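Local coordinates for protein isomerase prhC (Penicillium brasilianum, PDB 5X9J) that acts as an isomerase in the biosynthesis of the fungal meroterpenoid paraherquonin and works as a homodimer, at residues 126-132 / 143-149. Numbering follows the deposited sequence.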
loop_
_atom_site.group_PDB
_atom_site.type_symbol
_atom_site.label_atom_id
_atom_site.label_comp_id
_atom_site.label_asym_id
_atom_site.label_seq_id
_atom_site.Cartn_x
_atom_site.Cartn_y
_atom_site.Cartn_z
ATOM N N ASN B 126 1.617 0.014 12.899
ATOM C CA ASN B 126 1.547 -0.338 11.493
ATOM C C ASN B 126 1.629 0.944 10.681
ATOM O O ASN B 126 1.523 2.054 11.214
ATOM C CB ASN B 126 0.283 -1.152 11.175
ATOM C CG ASN B 126 0.521 -2.171 10.061
ATOM O OD1 ASN B 126 1.317 -1.920 9.174
ATOM N ND2 ASN B 126 -0.165 -3.316 10.111
ATOM N N GLU B 127 1.878 0.774 9.384
ATOM C CA GLU B 127 1.948 1.865 8.429
ATOM C C GLU B 127 1.121 1.470 7.217
ATOM O O GLU B 127 1.034 0.289 6.862
ATOM C CB GLU B 127 3.396 2.184 8.043
ATOM C CG GLU B 127 4.201 2.779 9.218
ATOM C CD GLU B 127 5.697 2.856 8.953
ATOM O OE1 GLU B 127 6.100 2.979 7.774
ATOM O OE2 GLU B 127 6.475 2.793 9.931
ATOM N N ASN B 128 0.489 2.464 6.606
ATOM C CA ASN B 128 -0.629 2.208 5.713
ATOM C C ASN B 128 -0.526 3.100 4.487
ATOM O O ASN B 128 0.139 4.138 4.496
ATOM C CB ASN B 128 -1.980 2.465 6.422
ATOM C CG ASN B 128 -2.106 1.707 7.758
ATOM O OD1 ASN B 128 -2.816 0.705 7.855
ATOM N ND2 ASN B 128 -1.409 2.194 8.791
ATOM N N LEU B 129 -1.216 2.689 3.432
ATOM C CA LEU B 129 -1.535 3.563 2.311
ATOM C C LEU B 129 -3.049 3.527 2.165
ATOM O O LEU B 129 -3.638 2.447 2.072
ATOM C CB LEU B 129 -0.823 3.119 1.028
ATOM C CG LEU B 129 -0.803 4.081 -0.184
ATOM C CD1 LEU B 129 -2.174 4.185 -0.866
ATOM C CD2 LEU B 129 -0.308 5.446 0.176
ATOM N N VAL B 130 -3.679 4.692 2.194
ATOM C CA VAL B 130 -5.132 4.785 2.133
ATOM C C VAL B 130 -5.494 5.535 0.862
ATOM O O VAL B 130 -4.896 6.569 0.559
ATOM C CB VAL B 130 -5.718 5.497 3.366
ATOM C CG1 VAL B 130 -7.247 5.653 3.220
ATOM C CG2 VAL B 130 -5.382 4.717 4.655
ATOM N N ILE B 131 -6.465 5.018 0.117
ATOM C CA ILE B 131 -7.075 5.768 -0.972
ATOM C C ILE B 131 -8.519 6.048 -0.590
ATOM O O ILE B 131 -9.250 5.129 -0.209
ATOM C CB ILE B 131 -7.010 5.003 -2.303
ATOM C CG1 ILE B 131 -5.556 4.718 -2.692
ATOM C CG2 ILE B 131 -7.740 5.805 -3.404
ATOM C CD1 ILE B 131 -5.425 3.870 -3.989
ATOM N N LEU B 132 -8.937 7.301 -0.707
ATOM C CA LEU B 132 -10.329 7.664 -0.493
ATOM C C LEU B 132 -10.961 8.098 -1.807
ATOM O O LEU B 132 -10.361 8.851 -2.575
ATOM C CB LEU B 132 -10.471 8.796 0.526
ATOM C CG LEU B 132 -9.854 8.548 1.903
ATOM C CD1 LEU B 132 -9.998 9.801 2.779
ATOM C CD2 LEU B 132 -10.499 7.347 2.579
ATOM N N GLY B 143 -15.685 5.505 -0.946
ATOM C CA GLY B 143 -14.887 4.306 -1.099
ATOM C C GLY B 143 -13.566 4.427 -0.360
ATOM O O GLY B 143 -12.977 5.508 -0.305
ATOM N N ILE B 144 -13.104 3.325 0.227
ATOM C CA ILE B 144 -11.865 3.285 0.997
ATOM C C ILE B 144 -11.083 2.056 0.559
ATOM O O ILE B 144 -11.618 0.943 0.570
ATOM C CB ILE B 144 -12.129 3.219 2.516
ATOM C CG1 ILE B 144 -12.983 4.401 2.969
ATOM C CG2 ILE B 144 -10.808 3.165 3.303
ATOM C CD1 ILE B 144 -13.734 4.150 4.279
ATOM N N TRP B 145 -9.828 2.259 0.169
ATOM C CA TRP B 145 -8.888 1.173 -0.080
ATOM C C TRP B 145 -7.745 1.323 0.909
ATOM O O TRP B 145 -7.217 2.427 1.077
ATOM C CB TRP B 145 -8.357 1.214 -1.517
ATOM C CG TRP B 145 -9.437 0.991 -2.543
ATOM C CD1 TRP B 145 -9.707 -0.172 -3.217
ATOM C CD2 TRP B 145 -10.405 1.954 -2.993
ATOM N NE1 TRP B 145 -10.785 0.017 -4.063
ATOM C CE2 TRP B 145 -11.226 1.309 -3.948
ATOM C CE3 TRP B 145 -10.657 3.295 -2.683
ATOM C CZ2 TRP B 145 -12.281 1.961 -4.594
ATOM C CZ3 TRP B 145 -11.699 3.945 -3.326
ATOM C CH2 TRP B 145 -12.502 3.274 -4.274
ATOM N N GLU B 146 -7.362 0.232 1.557
ATOM C CA GLU B 146 -6.293 0.300 2.541
ATOM C C GLU B 146 -5.238 -0.756 2.269
ATOM O O GLU B 146 -5.561 -1.931 2.077
ATOM C CB GLU B 146 -6.816 0.129 3.972
ATOM C CG GLU B 146 -5.663 0.095 4.980
ATOM C CD GLU B 146 -6.095 0.007 6.447
ATOM O OE1 GLU B 146 -5.781 0.963 7.196
ATOM O OE2 GLU B 146 -6.718 -1.011 6.850
ATOM N N PHE B 147 -3.984 -0.330 2.267
ATOM C CA PHE B 147 -2.823 -1.206 2.309
ATOM C C PHE B 147 -2.149 -1.050 3.657
ATOM O O PHE B 147 -2.021 0.064 4.163
ATOM C CB PHE B 147 -1.808 -0.844 1.232
ATOM C CG PHE B 147 -2.273 -1.127 -0.140
ATOM C CD1 PHE B 147 -3.178 -0.281 -0.762
ATOM C CD2 PHE B 147 -1.807 -2.244 -0.813
ATOM C CE1 PHE B 147 -3.622 -0.550 -2.051
ATOM C CE2 PHE B 147 -2.230 -2.520 -2.092
ATOM C CZ PHE B 147 -3.145 -1.672 -2.716
ATOM N N PHE B 148 -1.702 -2.153 4.233
ATOM C CA PHE B 148 -1.024 -2.091 5.516
ATOM C C PHE B 148 0.113 -3.088 5.449
ATOM O O PHE B 148 0.218 -3.861 4.497
ATOM C CB PHE B 148 -1.984 -2.416 6.677
ATOM C CG PHE B 148 -2.748 -3.690 6.460
ATOM C CD1 PHE B 148 -3.944 -3.683 5.763
ATOM C CD2 PHE B 148 -2.233 -4.903 6.887
ATOM C CE1 PHE B 148 -4.627 -4.861 5.524
ATOM C CE2 PHE B 148 -2.902 -6.080 6.650
ATOM C CZ PHE B 148 -4.109 -6.065 5.974
ATOM N N ASP B 149 0.974 -3.074 6.459
ATOM C CA ASP B 149 2.034 -4.071 6.534
ATOM C C ASP B 149 1.423 -5.352 7.067
ATOM O O ASP B 149 1.007 -5.421 8.233
ATOM C CB ASP B 149 3.186 -3.592 7.410
ATOM C CG ASP B 149 4.379 -4.548 7.374
ATOM O OD1 ASP B 149 5.483 -4.084 7.029
ATOM O OD2 ASP B 149 4.210 -5.750 7.681
#
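With chi1 at -147° the amide of Asn126 swings across to the backbone of Asp149, while Trp145, its CG beside the backbone N (chi1 -64°), brings the CE3 edge of its indole to Ile131. Asn126 suits its place opposite the start of helix 150-162 because one amide both accepts and donates: OD1 takes the Asp149 N-H at 3.0 Å, the donor tilted 24° from the carbonyl plane, and ND2 donates an N-H to Asp149 O at 3.1 Å. The same OD1 also accepts the N-H of Glu127, which helps fix the amide's rotation, and Tyr124 holds ND2 as well. Asp149 suits the N-cap, its carboxylate accepting backbone N-H groups: OD2 meets Arg152 N and Ser65 of the second subunit. Antiparallel hydrogen-bonded pairs Leu129-Phe147 and Ile131-Trp145 join the two strands of the hairpin, Phe147 N reaching Leu129 O at 2.8 Å and nearly straight. Ile131, beta-branched as suits extended backbone, puts CG2 3.9 Å from Trp145 CE3, its carbonyl O in plane at the indole edge. The chemistry implies an apolar face of Leu129, Ile131 and Phe147 meeting Leu129 of the second subunit, and a mixed one where Val130, Leu132 and Ile144 pack on Phe37 and Glu146 OE2 bonds Gln61 NE2.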